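Local coordinates for uncharacterized protein LPG1670 (PDB 5T2X), which is of unknown function but belongs to the DUF5630 family and folds as an all-helical single chain, at residues R33-M36 against L37-L41; C60-A63 against E64-D67; I203-K206 against L207-H210. One frame throughout, in Å; residues are numbered along the deposited sequence.

Contact 1 (R33-M36 against L37-L41); sequences RAKM and LLNNL
K35 and N39 run side by side one turn apart on helix 31-40, an amphipathic helix near its C-terminal end, with CG of K35 4.0 Å from ND2 of N39. Backbone bonding follows the i to i+4 pattern of an alpha-helix. The N-H of L37 reaches O of R33 and that of N39 reaches O of K35, both at 3.1 Å, while L38 N to A34 O is the shortest of the three at 2.9 Å and the straightest, with an N-H...O angle of 158°. Beyond N39 the pattern tightens to weak i to i+3 bonds, from N40 N to L37 O and from L41 N to L38 O, as the helix gives way to the loop before helix 43-52.

Apolar packing divides the helix into faces. A34 and L38 are buried: A34 rests on L25 and I26 of helix 15-27, and L38 reaches I22 of that helix as well as I56, F59 and C60 of helix 54-60. Within the helix, CG of L38 abuts O of A34 from beyond its end, at 3.2 Å. R33, selenomethionine M36 and N40 lie on the exposed side.

Polar side chains complete the contact. The chain of K35 is fully extended, with CG opposite the backbone N (chi1 -177°), which carries NZ away from its own helix toward D67 and E64. CG of N39 stands beside its own backbone N (chi1 -78°), which brings ND2 to 3.2 Å from O of K35, at an angle too poor for a hydrogen bond.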
# COMPACT_ATOMS: atom_id res chain seq x y z
N ARG A 33 -18.64 -22.73 -15.03
CA ARG A 33 -19.27 -23.33 -13.86
C ARG A 33 -18.44 -23.08 -12.61
O ARG A 33 -18.99 -22.81 -11.53
CB ARG A 33 -19.48 -24.82 -14.10
CG ARG A 33 -20.45 -25.48 -13.14
CD ARG A 33 -20.61 -26.95 -13.46
NE ARG A 33 -20.99 -27.16 -14.86
CZ ARG A 33 -21.06 -28.35 -15.44
NH1 ARG A 33 -20.77 -29.45 -14.75
NH2 ARG A 33 -21.41 -28.45 -16.71
N ALA A 34 -17.11 -23.17 -12.72
CA ALA A 34 -16.25 -22.87 -11.59
C ALA A 34 -16.33 -21.39 -11.22
O ALA A 34 -16.37 -21.04 -10.03
CB ALA A 34 -14.81 -23.26 -11.90
N LYS A 35 -16.35 -20.52 -12.23
CA LYS A 35 -16.49 -19.09 -11.97
C LYS A 35 -17.85 -18.77 -11.35
O LYS A 35 -17.96 -17.85 -10.54
CB LYS A 35 -16.30 -18.32 -13.28
CG LYS A 35 -16.34 -16.81 -13.16
CD LYS A 35 -15.96 -16.18 -14.48
CE LYS A 35 -16.12 -14.67 -14.45
NZ LYS A 35 -15.69 -14.05 -15.72
N MSE A 36 -18.88 -19.53 -11.72
CA MSE A 36 -20.21 -19.36 -11.17
C MSE A 36 -20.26 -19.68 -9.68
O MSE A 36 -20.91 -18.97 -8.90
CB MSE A 36 -21.19 -20.24 -11.95
CG MSE A 36 -22.53 -20.45 -11.30
SE MSE A 36 -23.51 -21.80 -12.30
CE MSE A 36 -25.05 -21.98 -11.12
N LEU A 37 -19.57 -20.75 -9.28
CA LEU A 37 -19.53 -21.13 -7.87
C LEU A 37 -18.60 -20.22 -7.08
O LEU A 37 -18.89 -19.91 -5.92
CB LEU A 37 -19.11 -22.59 -7.73
CG LEU A 37 -20.12 -23.65 -8.18
CD1 LEU A 37 -19.58 -25.05 -7.91
CD2 LEU A 37 -21.45 -23.44 -7.48
N LEU A 38 -17.49 -19.80 -7.68
CA LEU A 38 -16.57 -18.91 -6.99
C LEU A 38 -17.22 -17.58 -6.65
O LEU A 38 -16.92 -16.98 -5.61
CB LEU A 38 -15.32 -18.68 -7.85
CG LEU A 38 -14.32 -19.83 -7.90
CD1 LEU A 38 -13.35 -19.65 -9.06
CD2 LEU A 38 -13.56 -19.94 -6.59
N ASN A 39 -18.13 -17.10 -7.51
CA ASN A 39 -18.81 -15.83 -7.24
C ASN A 39 -19.82 -15.94 -6.10
O ASN A 39 -20.13 -14.92 -5.48
CB ASN A 39 -19.51 -15.33 -8.50
CG ASN A 39 -18.55 -14.70 -9.48
OD1 ASN A 39 -17.53 -14.12 -9.10
ND2 ASN A 39 -18.87 -14.80 -10.77
N ASN A 40 -20.33 -17.14 -5.81
CA ASN A 40 -21.26 -17.30 -4.71
C ASN A 40 -20.57 -17.23 -3.35
O ASN A 40 -21.24 -17.01 -2.34
CB ASN A 40 -22.01 -18.63 -4.83
CG ASN A 40 -22.88 -18.70 -6.06
OD1 ASN A 40 -23.36 -17.68 -6.55
ND2 ASN A 40 -23.09 -19.90 -6.58
N LEU A 41 -19.25 -17.41 -3.31
CA LEU A 41 -18.54 -17.48 -2.05
C LEU A 41 -18.43 -16.10 -1.40
O LEU A 41 -18.40 -15.07 -2.08
CB LEU A 41 -17.13 -18.04 -2.25
CG LEU A 41 -17.01 -19.49 -2.74
CD1 LEU A 41 -15.55 -19.83 -2.96
CD2 LEU A 41 -17.65 -20.44 -1.74

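Contact 2 (C60-A63 against E64-D67); sequences CEEA and EQAD
The N-H of Q65 is bonded to O of E62 at 3.2 Å, and one residue later A66 N repeats the step to O of A63, also at 3.2 Å. These i to i+3 bonds form the single 3-10 turn that leads from the loop after helix 54-60 into helix 66-76. In both, the donor stands about 60° out of the carbonyl plane, above the C=O group and away from the lone pairs.

Three side chains gather beside the turn. E64 is bent back toward E62: its CG sits between the backbone N and the carbonyl carbon (chi1 56°), and chi2 turns the carboxylate until OE2 is 2.8 Å from OE1 of E62. Q65 lies alongside E62, its NE2 3.3 Å from that same OE1, but the established partner of NE2 is the carbonyl of F59. CB of Q65 also packs against CA of C60 at 4.0 Å.

Two carboxylates this close would be expected to repel each other if both were charged, which could favour protonation of one of them; the model does not settle it.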
# COMPACT_ATOMS: atom_id res chain seq x y z
N CYS A 60 -8.01 -17.73 -10.65
CA CYS A 60 -8.54 -16.45 -10.19
C CYS A 60 -7.61 -15.28 -10.49
O CYS A 60 -8.01 -14.13 -10.28
CB CYS A 60 -8.81 -16.51 -8.68
SG CYS A 60 -10.19 -17.57 -8.21
N GLU A 61 -6.40 -15.53 -10.98
CA GLU A 61 -5.48 -14.46 -11.35
C GLU A 61 -5.45 -14.19 -12.85
O GLU A 61 -4.77 -13.26 -13.28
CB GLU A 61 -4.06 -14.79 -10.86
CG GLU A 61 -3.90 -14.75 -9.35
CD GLU A 61 -4.28 -13.40 -8.75
OE1 GLU A 61 -4.04 -12.37 -9.41
OE2 GLU A 61 -4.83 -13.39 -7.63
N GLU A 62 -6.17 -14.98 -13.64
CA GLU A 62 -6.25 -14.74 -15.07
C GLU A 62 -7.11 -13.51 -15.35
O GLU A 62 -7.86 -13.03 -14.49
CB GLU A 62 -6.80 -15.97 -15.79
CG GLU A 62 -5.91 -17.20 -15.66
CD GLU A 62 -6.54 -18.45 -16.25
OE1 GLU A 62 -7.67 -18.36 -16.77
OE2 GLU A 62 -5.91 -19.52 -16.18
N ALA A 63 -7.00 -13.00 -16.58
CA ALA A 63 -7.63 -11.73 -16.93
C ALA A 63 -9.15 -11.82 -16.87
O ALA A 63 -9.81 -10.91 -16.36
CB ALA A 63 -7.17 -11.28 -18.31
N GLU A 64 -9.73 -12.91 -17.39
CA GLU A 64 -11.18 -13.02 -17.45
C GLU A 64 -11.81 -13.30 -16.08
O GLU A 64 -13.04 -13.31 -15.99
CB GLU A 64 -11.59 -14.12 -18.44
CG GLU A 64 -10.98 -15.48 -18.17
CD GLU A 64 -9.59 -15.64 -18.77
OE1 GLU A 64 -9.08 -14.67 -19.36
OE2 GLU A 64 -9.01 -16.74 -18.64
N GLN A 65 -11.01 -13.50 -15.04
CA GLN A 65 -11.52 -13.70 -13.69
C GLN A 65 -11.39 -12.46 -12.82
O GLN A 65 -11.71 -12.51 -11.63
CB GLN A 65 -10.81 -14.88 -13.02
CG GLN A 65 -11.49 -16.22 -13.28
CD GLN A 65 -11.49 -16.61 -14.75
OE1 GLN A 65 -12.52 -16.52 -15.42
NE2 GLN A 65 -10.34 -17.04 -15.25
N ALA A 66 -10.94 -11.34 -13.40
CA ALA A 66 -10.80 -10.10 -12.65
C ALA A 66 -12.14 -9.54 -12.19
O ALA A 66 -12.19 -8.81 -11.20
CB ALA A 66 -10.06 -9.06 -13.49
N ASP A 67 -13.23 -9.86 -12.90
CA ASP A 67 -14.55 -9.39 -12.47
C ASP A 67 -14.99 -10.03 -11.16
O ASP A 67 -15.83 -9.45 -10.46
CB ASP A 67 -15.59 -9.68 -13.55
CG ASP A 67 -15.76 -11.16 -13.81
OD1 ASP A 67 -14.93 -11.73 -14.55
OD2 ASP A 67 -16.71 -11.75 -13.28

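Contact 3 (I203-K206 against L207-H210); sequences IARK and LSEH
L207 lies alongside I203, one turn earlier on helix 191-207, and its CD1 packs on CG2 of I203 at 3.9 Å where the helix ends and a type I beta turn, L207 to H210, begins. The two side chains point the same way. CG2 of I203 faces this neighbour while its CG1 branch leads away from it, and CG of L207 abuts O of I203 at 3.2 Å. The pair is buried: I203 reaches Y173 and A262, and L207 reaches T170 and L270, so both touch helices 169-185 and 252-272, while A204, R205 and S208 touch W237 of helix 237-248.

The i to i+4 pattern of the helix gives way to i to i+3 bonds here. L207 N still donates to O of I203 at 3.0 Å, though the bond is bent to 131° at the hydrogen. S208 N bonds to R205 O at 3.1 Å, an i to i+3 bond, and H210 N closes the beta turn on O of L207. H210 then serves as the N-cap of helix 211-220, its ND1 accepting the N-H of Y212.

Two donors, both from S208, grip the carbonyl of R205. The amide N-H arrives from above the carbonyl plane, 68° out of it. With chi1 at 59°, the hydroxyl is swung back toward the helix and lies in that plane on a lone pair, OG 2.5 Å from O of R205, short for such a bond.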
# COMPACT_ATOMS: atom_id res chain seq x y z
N ILE A 203 9.46 14.06 -5.57
CA ILE A 203 8.91 13.03 -6.45
C ILE A 203 7.40 12.91 -6.26
O ILE A 203 6.65 12.75 -7.23
CB ILE A 203 9.62 11.68 -6.21
CG1 ILE A 203 11.10 11.79 -6.57
CG2 ILE A 203 8.96 10.58 -7.02
CD1 ILE A 203 11.89 10.54 -6.25
N ALA A 204 6.94 13.01 -5.01
CA ALA A 204 5.51 12.93 -4.74
C ALA A 204 4.75 14.05 -5.44
O ALA A 204 3.63 13.85 -5.93
CB ALA A 204 5.25 12.96 -3.24
N ARG A 205 5.35 15.24 -5.52
CA ARG A 205 4.70 16.34 -6.21
C ARG A 205 4.72 16.13 -7.72
O ARG A 205 3.70 16.34 -8.40
CB ARG A 205 5.37 17.66 -5.84
CG ARG A 205 4.62 18.89 -6.34
CD ARG A 205 5.33 20.17 -5.93
NE ARG A 205 4.52 21.35 -6.19
CZ ARG A 205 4.91 22.60 -5.95
NH1 ARG A 205 6.12 22.83 -5.44
NH2 ARG A 205 4.10 23.61 -6.21
N LYS A 206 5.86 15.70 -8.26
CA LYS A 206 5.99 15.48 -9.70
C LYS A 206 5.12 14.34 -10.20
O LYS A 206 4.89 14.24 -11.41
CB LYS A 206 7.46 15.21 -10.05
CG LYS A 206 8.37 16.39 -9.76
CD LYS A 206 9.83 16.05 -10.00
CE LYS A 206 10.71 17.26 -9.71
NZ LYS A 206 10.31 18.43 -10.55
N LEU A 207 4.63 13.47 -9.32
CA LEU A 207 3.71 12.41 -9.70
C LEU A 207 2.26 12.75 -9.44
O LEU A 207 1.37 12.04 -9.92
CB LEU A 207 4.06 11.11 -8.95
CG LEU A 207 5.43 10.48 -9.21
CD1 LEU A 207 5.60 9.22 -8.37
CD2 LEU A 207 5.63 10.18 -10.68
N SER A 208 1.98 13.84 -8.72
CA SER A 208 0.64 14.14 -8.24
C SER A 208 -0.35 14.44 -9.37
O SER A 208 -1.56 14.48 -9.10
CB SER A 208 0.68 15.32 -7.27
OG SER A 208 1.24 16.47 -7.88
N GLU A 209 0.12 14.65 -10.60
CA GLU A 209 -0.77 14.97 -11.70
C GLU A 209 -1.22 13.75 -12.49
O GLU A 209 -2.21 13.84 -13.22
CB GLU A 209 -0.10 15.96 -12.66
CG GLU A 209 0.34 17.28 -12.02
CD GLU A 209 -0.79 18.29 -11.90
OE1 GLU A 209 -1.95 17.88 -11.73
OE2 GLU A 209 -0.50 19.50 -11.99
N HIS A 210 -0.52 12.63 -12.37
CA HIS A 210 -0.84 11.45 -13.16
C HIS A 210 -2.17 10.85 -12.74
O HIS A 210 -2.56 10.91 -11.57
CB HIS A 210 0.27 10.41 -13.04
CG HIS A 210 0.25 9.37 -14.12
ND1 HIS A 210 -0.68 8.35 -14.15
CD2 HIS A 210 1.04 9.19 -15.20
CE1 HIS A 210 -0.45 7.59 -15.20
NE2 HIS A 210 0.58 8.07 -15.86

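How the contacts relate
Contacts 1 and 2 adjoin on the same side of the chain's centre, their own centres 12 Å apart, and K35 of contact 1 joins them. Its NZ lies 2.7 Å from OD1 of D67 in a salt bridge and 2.8 Å from O of E64 in a probable hydrogen bond, while its CD packs against OE1 of Q65. A second, apolar touch brings CD1 of L38 to within 3.9 Å of SG of C60. Helix 31-40 is thereby tied to the start of helix 66-76. Contact 3, at the end of helix 191-207, is separate, centred about 40 Å from contact 1 and 30 Å from contact 2, with no direct touch to either.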